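Local coordinates for protein esterase (Capnocytophaga ochracea, PDB 4W9R) that contains a putative esterase domain of the alpha/beta-hydrolase type and may cleave esters, although its activity and substrate remain unestablished, at residues B[264-267]-B[273-276]; B[61-66]-B[227-232]; B[234-239]-B[268-273]; B[246-251]-B[285-290]. All coordinates share one frame; numbering follows the deposited sequence.

Contact 1: residues B[264-267]-B[273-276]; sequences NTIY and KKVP
K273 swings back to lay its ammonium group over the ring of Y267, a cation-pi pair formed where the chain leaves helix 255-270 and runs beside its last turns toward helix 278-290. The two side chains lie alongside one another and point the same way. From CB, which makes no close approach to the ring, the chain starts with CG anti to the carbonyl carbon (chi1 -56°), and CG packs 3.5 Å from CD1 of Y267. CD passes on without a close partner, and CE returns to the ring, 3.7 Å from CE1 of Y267. A bend about the last torsion then turns NZ over the face: it sits 3.8 Å from the centroid of the Y267 ring, 29° off the normal and displaced toward CE1. Lysine suits this solvent-exposed place because its methylenes can pack against CD1 and CE1 while its charge meets the pi cloud.

The next residue, K274, turns to the buried I266. Its straight chain from CG carries CD past CD1 of I266 and NZ on to the backbone O of Y236, which it hydrogen-bonds, and whose ring it also meets by cation-pi. I266, a branched residue packed against I235 and Y236, offers a greasy surface to that lysine stem: its CD1 lies 4.0 Å from CD of K274.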
loop_
_atom_site.group_PDB
_atom_site.type_symbol
_atom_site.label_atom_id
_atom_site.label_comp_id
_atom_site.label_asym_id
_atom_site.label_seq_id
_atom_site.Cartn_x
_atom_site.Cartn_y
_atom_site.Cartn_z
ATOM N N ASN B 264 14.160 11.434 -22.646
ATOM C CA ASN B 264 14.943 10.376 -23.272
ATOM C C ASN B 264 15.222 9.260 -22.274
ATOM O O ASN B 264 15.146 8.078 -22.611
ATOM C CB ASN B 264 16.259 10.924 -23.831
ATOM C CG ASN B 264 16.065 11.716 -25.107
ATOM O OD1 ASN B 264 15.080 11.532 -25.822
ATOM N ND2 ASN B 264 17.011 12.600 -25.403
ATOM N N THR B 265 15.543 9.648 -21.043
ATOM C CA THR B 265 15.795 8.694 -19.971
ATOM C C THR B 265 14.529 7.903 -19.651
ATOM O O THR B 265 14.588 6.708 -19.357
ATOM C CB THR B 265 16.299 9.401 -18.697
ATOM O OG1 THR B 265 17.505 10.116 -18.994
ATOM C CG2 THR B 265 16.573 8.392 -17.592
ATOM N N ILE B 266 13.384 8.578 -19.717
ATOM C CA ILE B 266 12.098 7.921 -19.527
ATOM C C ILE B 266 11.914 6.806 -20.553
ATOM O O ILE B 266 11.511 5.697 -20.208
ATOM C CB ILE B 266 10.925 8.920 -19.634
ATOM C CG1 ILE B 266 10.940 9.892 -18.453
ATOM C CG2 ILE B 266 9.593 8.188 -19.674
ATOM C CD1 ILE B 266 9.839 10.928 -18.506
ATOM N N TYR B 267 12.233 7.098 -21.810
ATOM C CA TYR B 267 12.091 6.105 -22.869
ATOM C C TYR B 267 13.089 4.962 -22.712
ATOM O O TYR B 267 12.774 3.811 -23.007
ATOM C CB TYR B 267 12.257 6.749 -24.245
ATOM C CG TYR B 267 12.175 5.752 -25.379
ATOM C CD1 TYR B 267 10.958 5.196 -25.752
ATOM C CD2 TYR B 267 13.313 5.360 -26.072
ATOM C CE1 TYR B 267 10.876 4.280 -26.784
ATOM C CE2 TYR B 267 13.241 4.444 -27.107
ATOM C CZ TYR B 267 12.019 3.908 -27.458
ATOM O OH TYR B 267 11.938 2.998 -28.487
ATOM N N LYS B 273 7.191 6.321 -24.611
ATOM C CA LYS B 273 7.399 7.688 -25.072
ATOM C C LYS B 273 6.347 8.593 -24.447
ATOM O O LYS B 273 5.166 8.515 -24.786
ATOM C CB LYS B 273 7.327 7.769 -26.599
ATOM C CG LYS B 273 8.292 6.847 -27.328
ATOM C CD LYS B 273 8.004 6.824 -28.823
ATOM C CE LYS B 273 8.942 5.881 -29.561
ATOM N NZ LYS B 273 10.362 6.322 -29.477
ATOM N N LYS B 274 6.782 9.458 -23.537
ATOM C CA LYS B 274 5.856 10.322 -22.821
ATOM C C LYS B 274 5.712 11.673 -23.504
ATOM O O LYS B 274 6.697 12.380 -23.714
ATOM C CB LYS B 274 6.313 10.520 -21.374
ATOM C CG LYS B 274 5.394 11.423 -20.561
ATOM C CD LYS B 274 5.901 11.624 -19.144
ATOM C CE LYS B 274 4.904 12.423 -18.317
ATOM N NZ LYS B 274 5.340 12.580 -16.903
ATOM N N VAL B 275 4.479 12.019 -23.859
ATOM C CA VAL B 275 4.179 13.352 -24.360
ATOM C C VAL B 275 4.489 14.359 -23.266
ATOM O O VAL B 275 3.999 14.221 -22.144
ATOM C CB VAL B 275 2.709 13.489 -24.792
ATOM C CG1 VAL B 275 2.419 14.913 -25.244
ATOM C CG2 VAL B 275 2.384 12.497 -25.896
ATOM N N PRO B 276 5.321 15.364 -23.580
ATOM C CA PRO B 276 5.724 16.354 -22.576
ATOM C C PRO B 276 4.528 17.083 -21.979
ATOM O O PRO B 276 3.676 17.590 -22.709
ATOM C CB PRO B 276 6.611 17.317 -23.369
ATOM C CG PRO B 276 7.118 16.505 -24.511
ATOM C CD PRO B 276 5.996 15.579 -24.871
#

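Contact 2: residues B[61-66]-B[227-232]; sequences GEMPKC and QALDMC
M63 and L229 make the close-packed half of this buried contact. Residue 63 is a selenomethionine, and a bend at chi3 (60°) turns its methyl aside, so that SE is the atom presented to L229, 4.1 Å from its CB. Methionine, here with selenium in place of sulfur, suits a position between a loop and a helix, since its long flexible chain can follow the surface of L229. Y57 of helix 43-59 lies against both residues and F233 adds to the cover of M63. In the alpha/beta-hydrolase fold this joins the loop ahead of strand 67-71 to helix 217-232, the loop starting at G61, whose positive phi completes a Schellman motif closing the preceding helix.

The other half is polar and looser. Here a water bridges the two backbones, donating to O of E62 (2.8 Å) and to O of D230 (3.2 Å). The carboxylates of E62 and D230 approach with their planes 44° apart, OE1 of E62 standing 3.9 Å from OD1 of D230. Each has a stronger partner elsewhere: D230 OD1 forms a salt bridge with K237, and E62 OE2 accepts a hydrogen bond from N218 of the second subunit. An acetate ion, probably from the crystallisation liquor, lies about 3 Å from the D230 side chain. Two buried acids this close would repel if both were ionised; K237 pairs with D230 and only weakly, at long range, with E62, so it probably offsets part of the charge, and a raised proton affinity at one acid is plausible.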
loop_
_atom_site.group_PDB
_atom_site.type_symbol
_atom_site.label_atom_id
_atom_site.label_comp_id
_atom_site.label_asym_id
_atom_site.label_seq_id
_atom_site.Cartn_x
_atom_site.Cartn_y
_atom_site.Cartn_z
ATOM N N GLY B 61 0.187 10.891 -11.976
ATOM C CA GLY B 61 1.134 11.125 -13.050
ATOM C C GLY B 61 2.554 10.721 -12.705
ATOM O O GLY B 61 3.506 11.168 -13.346
ATOM N N GLU B 62 2.701 9.881 -11.687
ATOM C CA GLU B 62 4.016 9.394 -11.284
ATOM C C GLU B 62 4.379 8.088 -11.990
ATOM O O GLU B 62 5.511 7.616 -11.895
ATOM C CB GLU B 62 4.071 9.205 -9.767
ATOM C CG GLU B 62 3.794 10.472 -8.979
ATOM C CD GLU B 62 3.989 10.285 -7.488
ATOM O OE1 GLU B 62 4.407 9.183 -7.074
ATOM O OE2 GLU B 62 3.728 11.242 -6.729
HETATM N N MSE B 63 3.412 7.514 -12.700
HETATM C CA MSE B 63 3.629 6.273 -13.439
HETATM C C MSE B 63 2.859 6.262 -14.751
HETATM O O MSE B 63 1.770 6.827 -14.841
HETATM C CB MSE B 63 3.211 5.059 -12.603
HETATM C CG MSE B 63 4.295 4.500 -11.702
HETATM SE SE MSE B 63 3.766 2.804 -10.884
HETATM C CE MSE B 63 3.469 1.755 -12.497
ATOM N N PRO B 64 3.425 5.610 -15.776
ATOM C CA PRO B 64 2.692 5.356 -17.017
ATOM C C PRO B 64 1.665 4.249 -16.812
ATOM O O PRO B 64 1.759 3.515 -15.828
ATOM C CB PRO B 64 3.788 4.918 -17.988
ATOM C CG PRO B 64 4.811 4.281 -17.110
ATOM C CD PRO B 64 4.800 5.081 -15.832
ATOM N N LYS B 65 0.694 4.139 -17.711
ATOM C CA LYS B 65 -0.246 3.028 -17.665
ATOM C C LYS B 65 0.504 1.717 -17.879
ATOM O O LYS B 65 1.333 1.607 -18.782
ATOM C CB LYS B 65 -1.345 3.197 -18.715
ATOM C CG LYS B 65 -2.294 4.355 -18.448
ATOM C CD LYS B 65 -3.299 4.509 -19.581
ATOM C CE LYS B 65 -4.267 5.650 -19.317
ATOM N NZ LYS B 65 -5.062 5.428 -18.078
ATOM N N CYS B 66 0.219 0.728 -17.040
ATOM C CA CYS B 66 0.922 -0.547 -17.105
ATOM C C CYS B 66 -0.039 -1.724 -17.198
ATOM O O CYS B 66 -1.205 -1.623 -16.820
ATOM C CB CYS B 66 1.829 -0.721 -15.885
ATOM S SG CYS B 66 3.219 0.427 -15.821
ATOM N N GLN B 227 7.221 1.554 -2.146
ATOM C CA GLN B 227 8.556 2.110 -2.322
ATOM C C GLN B 227 9.173 1.700 -3.654
ATOM O O GLN B 227 9.738 2.533 -4.363
ATOM C CB GLN B 227 9.469 1.679 -1.173
ATOM C CG GLN B 227 9.127 2.315 0.162
ATOM C CD GLN B 227 10.117 1.956 1.251
ATOM O OE1 GLN B 227 11.110 1.268 1.005
ATOM N NE2 GLN B 227 9.853 2.423 2.465
ATOM N N ALA B 228 9.060 0.417 -3.989
ATOM C CA ALA B 228 9.676 -0.120 -5.199
ATOM C C ALA B 228 9.136 0.557 -6.453
ATOM O O ALA B 228 9.903 0.986 -7.313
ATOM C CB ALA B 228 9.465 -1.623 -5.276
ATOM N N LEU B 229 7.814 0.654 -6.548
ATOM C CA LEU B 229 7.174 1.318 -7.679
ATOM C C LEU B 229 7.545 2.794 -7.742
ATOM O O LEU B 229 7.730 3.351 -8.824
ATOM C CB LEU B 229 5.654 1.172 -7.598
ATOM C CG LEU B 229 5.089 -0.239 -7.744
ATOM C CD1 LEU B 229 3.591 -0.225 -7.512
ATOM C CD2 LEU B 229 5.422 -0.809 -9.115
ATOM N N ASP B 230 7.651 3.420 -6.575
ATOM C CA ASP B 230 7.969 4.839 -6.489
ATOM C C ASP B 230 9.345 5.145 -7.070
ATOM O O ASP B 230 9.500 6.072 -7.863
ATOM C CB ASP B 230 7.906 5.312 -5.036
ATOM C CG ASP B 230 8.215 6.790 -4.892
ATOM O OD1 ASP B 230 7.618 7.597 -5.635
ATOM O OD2 ASP B 230 9.060 7.142 -4.039
HETATM N N MSE B 231 10.338 4.356 -6.674
HETATM C CA MSE B 231 11.721 4.610 -7.062
HETATM C C MSE B 231 12.037 4.162 -8.484
HETATM O O MSE B 231 12.793 4.824 -9.195
HETATM C CB MSE B 231 12.672 3.923 -6.084
HETATM C CG MSE B 231 12.663 4.538 -4.697
HETATM SE SE MSE B 231 13.784 3.556 -3.451
HETATM C CE MSE B 231 12.881 1.842 -3.566
ATOM N N CYS B 232 11.463 3.037 -8.892
ATOM C CA CYS B 232 11.727 2.479 -10.212
ATOM C C CYS B 232 11.209 3.392 -11.322
ATOM O O CYS B 232 11.888 3.618 -12.325
ATOM C CB CYS B 232 11.100 1.089 -10.335
ATOM S SG CYS B 232 11.384 0.274 -11.921
HETATM O O HOH W 1 7.407 7.423 -9.796
#

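Contact 3: residues B[234-239]-B[268-273]; sequences DIYKPI and KQLGVK
With CG1 of I235 set anti to the backbone N (chi1 -167°), the other branch, CG2, is left between the backbone N and carbonyl carbon and faces the end of helix 255-270. In L270, chi1 places CG and chi2 (54°) turns CD1 to I235 and CD2 to Y236. The result is a short 3-10 turn, 234-236, packed against a helix C-terminus, where the chain passes from the alpha/beta-hydrolase domain into the helical C-terminal region. CD1 of L270 rests 3.7 Å from CG2 of I235, while its CD2 lies 3.7 Å from CB of Y236 and reaches obliquely to the ring. Leucine fits because its fork can serve two partners at once, and F233 covers it further.

Q269, which also touches R170, comes in at about a right angle to I235. Its OE1 is 3.7 Å from CG2 of I235, a plain van der Waals contact in which a long amide lies against a methyl and still keeps a polar end. G271 is the first residue to leave helical phi/psi, with a positive phi easily adopted without a side chain.

The 3-10 turn is also held from within. N of K237 bonds to O of D234 at 3.1 Å. NZ of K237, which has a second salt-bridge partner in D230, forms a salt bridge with OD1 of D234 at 3.0 Å, on the anti side of that oxygen and 26° out of the carboxylate plane.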
loop_
_atom_site.group_PDB
_atom_site.type_symbol
_atom_site.label_atom_id
_atom_site.label_comp_id
_atom_site.label_asym_id
_atom_site.label_seq_id
_atom_site.Cartn_x
_atom_site.Cartn_y
_atom_site.Cartn_z
ATOM N N ASP B 234 10.427 6.567 -10.897
ATOM C CA ASP B 234 10.646 7.941 -10.440
ATOM C C ASP B 234 10.961 8.945 -11.554
ATOM O O ASP B 234 10.582 10.114 -11.464
ATOM C CB ASP B 234 11.775 7.965 -9.407
ATOM C CG ASP B 234 11.972 9.336 -8.793
ATOM O OD1 ASP B 234 11.163 9.718 -7.920
ATOM O OD2 ASP B 234 12.936 10.030 -9.179
ATOM N N ILE B 235 11.651 8.493 -12.596
ATOM C CA ILE B 235 12.024 9.369 -13.704
ATOM C C ILE B 235 10.794 9.910 -14.446
ATOM O O ILE B 235 10.863 10.944 -15.111
ATOM C CB ILE B 235 12.954 8.635 -14.706
ATOM C CG1 ILE B 235 13.605 9.623 -15.678
ATOM C CG2 ILE B 235 12.198 7.547 -15.455
ATOM C CD1 ILE B 235 14.433 10.693 -14.999
ATOM N N TYR B 236 9.668 9.217 -14.309
ATOM C CA TYR B 236 8.436 9.598 -14.994
ATOM C C TYR B 236 7.764 10.792 -14.321
ATOM O O TYR B 236 6.949 11.480 -14.937
ATOM C CB TYR B 236 7.471 8.410 -15.041
ATOM C CG TYR B 236 6.273 8.593 -15.948
ATOM C CD1 TYR B 236 5.085 9.131 -15.468
ATOM C CD2 TYR B 236 6.322 8.205 -17.280
ATOM C CE1 TYR B 236 3.987 9.294 -16.293
ATOM C CE2 TYR B 236 5.227 8.359 -18.112
ATOM C CZ TYR B 236 4.063 8.905 -17.614
ATOM O OH TYR B 236 2.973 9.062 -18.439
ATOM N N LYS B 237 8.111 11.029 -13.058
ATOM C CA LYS B 237 7.504 12.101 -12.273
ATOM C C LYS B 237 7.657 13.467 -12.937
ATOM O O LYS B 237 8.644 13.721 -13.628
ATOM C CB LYS B 237 8.114 12.150 -10.867
ATOM C CG LYS B 237 7.602 11.085 -9.908
ATOM C CD LYS B 237 8.146 11.320 -8.504
ATOM C CE LYS B 237 7.683 10.246 -7.529
ATOM N NZ LYS B 237 8.239 8.903 -7.855
ATOM N N PRO B 238 6.667 14.348 -12.734
ATOM C CA PRO B 238 6.750 15.734 -13.204
ATOM C C PRO B 238 7.894 16.483 -12.531
ATOM O O PRO B 238 8.355 16.066 -11.468
ATOM C CB PRO B 238 5.397 16.327 -12.799
ATOM C CG PRO B 238 4.490 15.149 -12.660
ATOM C CD PRO B 238 5.358 14.050 -12.130
ATOM N N ILE B 239 8.343 17.575 -13.139
ATOM C CA ILE B 239 9.420 18.367 -12.561
ATOM C C ILE B 239 8.876 19.258 -11.452
ATOM O O ILE B 239 7.997 20.089 -11.684
ATOM C CB ILE B 239 10.119 19.235 -13.623
ATOM C CG1 ILE B 239 10.628 18.362 -14.771
ATOM C CG2 ILE B 239 11.263 20.021 -13.002
ATOM C CD1 ILE B 239 11.299 19.144 -15.879
ATOM N N LYS B 268 14.293 5.281 -22.250
ATOM C CA LYS B 268 15.330 4.271 -22.091
ATOM C C LYS B 268 14.999 3.299 -20.957
ATOM O O LYS B 268 15.064 2.083 -21.133
ATOM C CB LYS B 268 16.689 4.931 -21.840
ATOM C CG LYS B 268 17.854 3.953 -21.821
ATOM C CD LYS B 268 19.190 4.676 -21.769
ATOM C CE LYS B 268 20.350 3.698 -21.890
ATOM N NZ LYS B 268 21.667 4.392 -21.918
ATOM N N GLN B 269 14.655 3.842 -19.792
ATOM C CA GLN B 269 14.349 3.018 -18.628
ATOM C C GLN B 269 12.956 2.389 -18.673
ATOM O O GLN B 269 12.801 1.193 -18.422
ATOM C CB GLN B 269 14.487 3.845 -17.348
ATOM C CG GLN B 269 15.828 4.537 -17.188
ATOM C CD GLN B 269 15.969 5.217 -15.841
ATOM O OE1 GLN B 269 15.023 5.262 -15.053
ATOM N NE2 GLN B 269 17.153 5.751 -15.568
ATOM N N LEU B 270 11.945 3.197 -18.978
ATOM C CA LEU B 270 10.558 2.739 -18.905
ATOM C C LEU B 270 10.016 2.194 -20.226
ATOM O O LEU B 270 8.929 1.618 -20.263
ATOM C CB LEU B 270 9.656 3.874 -18.410
ATOM C CG LEU B 270 9.506 4.071 -16.899
ATOM C CD1 LEU B 270 10.849 4.206 -16.199
ATOM C CD2 LEU B 270 8.638 5.287 -16.621
ATOM N N GLY B 271 10.770 2.374 -21.304
ATOM C CA GLY B 271 10.369 1.868 -22.607
ATOM C C GLY B 271 9.149 2.528 -23.228
ATOM O O GLY B 271 8.594 2.017 -24.201
ATOM N N VAL B 272 8.727 3.662 -22.676
ATOM C CA VAL B 272 7.572 4.380 -23.210
ATOM C C VAL B 272 7.932 5.799 -23.641
ATOM O O VAL B 272 8.855 6.412 -23.101
ATOM C CB VAL B 272 6.422 4.453 -22.181
ATOM C CG1 VAL B 272 5.910 3.060 -21.854
ATOM C CG2 VAL B 272 6.875 5.172 -20.919
ATOM N N LYS B 273 7.191 6.321 -24.611
ATOM C CA LYS B 273 7.399 7.688 -25.072
ATOM C C LYS B 273 6.347 8.593 -24.447
ATOM O O LYS B 273 5.166 8.515 -24.786
ATOM C CB LYS B 273 7.327 7.769 -26.599
ATOM C CG LYS B 273 8.292 6.847 -27.328
ATOM C CD LYS B 273 8.004 6.824 -28.823
ATOM C CE LYS B 273 8.942 5.881 -29.561
ATOM N NZ LYS B 273 10.362 6.322 -29.477
#

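Contact 4: residues B[246-251]-B[285-290]; sequences TQMETL and YTAINS
Apolar packing centres on A287, whose methyl points at M248 and the backbone N of E249: the two CB atoms, of A287 and M248, are 4.2 Å apart, and the same methyl lies 4.5 Å from N of E249. A side chain of one carbon is what such nearness demands, for the CA atoms of E249 and A287 approach to 5.2 Å. M248, a selenomethionine, carries its longer chain onward to I255 and Y258 of helix 255-270, and I255 also touches A287. The contact thus joins helix 241-248 to helix 278-290 within the helical C-terminal region, with helix 255-270 packed against both.

Backbone hydrogen bonding shapes the first segment: N of L251 bonds to O of M248 at 2.8 Å, closing a type I beta turn from M248 to L251, in which E249 comes nearest A287.

Polar side chains meet more loosely at the exposed side. OE2 of E249 is 4.4 Å from OG of S290, and both residues touch a crystal neighbour, which may influence their conformations. The serine turns inward on its own helix (chi1 64°), its OG donating to O of A287 at 2.9 Å with a C=O...donor angle of 112°, tilted 34° from the carbonyl plane.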
loop_
_atom_site.group_PDB
_atom_site.type_symbol
_atom_site.label_atom_id
_atom_site.label_comp_id
_atom_site.label_asym_id
_atom_site.label_seq_id
_atom_site.Cartn_x
_atom_site.Cartn_y
_atom_site.Cartn_z
ATOM N N THR B 246 16.637 24.018 -8.406
ATOM C CA THR B 246 17.974 23.476 -8.183
ATOM C C THR B 246 18.665 23.039 -9.473
ATOM O O THR B 246 19.713 23.564 -9.831
ATOM C CB THR B 246 17.937 22.278 -7.218
ATOM O OG1 THR B 246 17.396 22.695 -5.958
ATOM C CG2 THR B 246 19.337 21.723 -7.005
ATOM N N GLN B 247 18.091 22.052 -10.151
ATOM C CA GLN B 247 18.735 21.449 -11.313
ATOM C C GLN B 247 18.585 22.257 -12.604
ATOM O O GLN B 247 19.323 22.034 -13.563
ATOM C CB GLN B 247 18.187 20.038 -11.534
ATOM C CG GLN B 247 18.282 19.146 -10.310
ATOM C CD GLN B 247 19.709 18.952 -9.840
ATOM O OE1 GLN B 247 19.982 18.946 -8.640
ATOM N NE2 GLN B 247 20.628 18.786 -10.785
HETATM N N MSE B 248 17.639 23.190 -12.631
HETATM C CA MSE B 248 17.342 23.922 -13.862
HETATM C C MSE B 248 17.794 25.380 -13.816
HETATM O O MSE B 248 18.636 25.795 -14.611
HETATM C CB MSE B 248 15.848 23.845 -14.181
HETATM C CG MSE B 248 15.346 22.422 -14.368
HETATM SE SE MSE B 248 13.731 22.307 -15.452
HETATM C CE MSE B 248 14.478 22.866 -17.166
ATOM N N GLU B 249 17.220 26.160 -12.903
ATOM C CA GLU B 249 17.543 27.582 -12.795
ATOM C C GLU B 249 19.028 27.857 -12.560
ATOM O O GLU B 249 19.504 28.963 -12.815
ATOM C CB GLU B 249 16.727 28.229 -11.675
ATOM C CG GLU B 249 15.313 28.596 -12.077
ATOM C CD GLU B 249 14.836 29.874 -11.417
ATOM O OE1 GLU B 249 15.621 30.477 -10.656
ATOM O OE2 GLU B 249 13.681 30.280 -11.663
ATOM N N THR B 250 19.755 26.856 -12.076
ATOM C CA THR B 250 21.186 27.004 -11.836
ATOM C C THR B 250 21.999 26.792 -13.110
ATOM O O THR B 250 23.209 27.009 -13.125
ATOM C CB THR B 250 21.681 26.023 -10.761
ATOM O OG1 THR B 250 21.345 24.683 -11.145
ATOM C CG2 THR B 250 21.044 26.341 -9.415
ATOM N N LEU B 251 21.328 26.366 -14.176
ATOM C CA LEU B 251 21.984 26.177 -15.465
ATOM C C LEU B 251 22.033 27.481 -16.254
ATOM O O LEU B 251 21.013 28.147 -16.435
ATOM C CB LEU B 251 21.270 25.102 -16.289
ATOM C CG LEU B 251 21.323 23.657 -15.794
ATOM C CD1 LEU B 251 20.556 22.748 -16.744
ATOM C CD2 LEU B 251 22.763 23.187 -15.648
ATOM N N TYR B 285 10.790 26.591 -20.075
ATOM C CA TYR B 285 10.659 27.921 -20.661
ATOM C C TYR B 285 11.018 29.020 -19.663
ATOM O O TYR B 285 11.699 29.986 -20.012
ATOM C CB TYR B 285 9.235 28.121 -21.183
ATOM C CG TYR B 285 8.933 29.510 -21.702
ATOM C CD1 TYR B 285 9.431 29.940 -22.925
ATOM C CD2 TYR B 285 8.134 30.383 -20.977
ATOM C CE1 TYR B 285 9.149 31.206 -23.405
ATOM C CE2 TYR B 285 7.847 31.650 -21.449
ATOM C CZ TYR B 285 8.356 32.056 -22.663
ATOM O OH TYR B 285 8.071 33.316 -23.135
ATOM N N THR B 286 10.560 28.867 -18.426
ATOM C CA THR B 286 10.830 29.845 -17.377
ATOM C C THR B 286 12.322 29.902 -17.054
ATOM O O THR B 286 12.883 30.982 -16.857
ATOM C CB THR B 286 10.038 29.524 -16.092
ATOM O OG1 THR B 286 8.637 29.487 -16.391
ATOM C CG2 THR B 286 10.290 30.578 -15.026
ATOM N N ALA B 287 12.958 28.736 -17.007
ATOM C CA ALA B 287 14.388 28.649 -16.734
ATOM C C ALA B 287 15.191 29.262 -17.873
ATOM O O ALA B 287 16.228 29.890 -17.654
ATOM C CB ALA B 287 14.798 27.202 -16.512
ATOM N N ILE B 288 14.703 29.065 -19.094
ATOM C CA ILE B 288 15.321 29.634 -20.283
ATOM C C ILE B 288 15.361 31.157 -20.201
ATOM O O ILE B 288 16.382 31.780 -20.497
ATOM C CB ILE B 288 14.570 29.190 -21.557
ATOM C CG1 ILE B 288 15.004 27.780 -21.961
ATOM C CG2 ILE B 288 14.810 30.160 -22.703
ATOM C CD1 ILE B 288 14.183 27.184 -23.082
ATOM N N ASN B 289 14.250 31.750 -19.774
ATOM C CA ASN B 289 14.144 33.202 -19.681
ATOM C C ASN B 289 15.007 33.801 -18.576
ATOM O O ASN B 289 15.542 34.898 -18.727
ATOM C CB ASN B 289 12.686 33.611 -19.466
ATOM C CG ASN B 289 11.822 33.336 -20.679
ATOM O OD1 ASN B 289 12.322 33.224 -21.800
ATOM N ND2 ASN B 289 10.517 33.233 -20.465
ATOM N N SER B 290 15.139 33.082 -17.465
ATOM C CA SER B 290 15.874 33.593 -16.312
ATOM C C SER B 290 17.381 33.642 -16.567
ATOM O O SER B 290 18.069 34.535 -16.075
ATOM C CB SER B 290 15.580 32.747 -15.072
ATOM O OG SER B 290 16.051 31.422 -15.232
#

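Contacts 1, 2 and 3 form one continuous cluster, and contact 3 is its middle. Its centre lies about 6 Å from that of contact 1 and about 9 Å from that of contact 2. K274 NZ of contact 1 reaches Y236 O of contact 3 at 2.8 Å, and K237 NZ of contact 3 reaches D230 OD1 of contact 2 at 2.6 Å, so the segment 234-239 ties the end of helix 255-270 to the hydrolase domain. Contact 4 stands apart, its centre about 21 Å from that of contact 3, yet I239 CD1 touches M248 SE at 4.0 Å. The acetate near contact 2 may mark a polar pocket close to the subunit interface; no active site is established there.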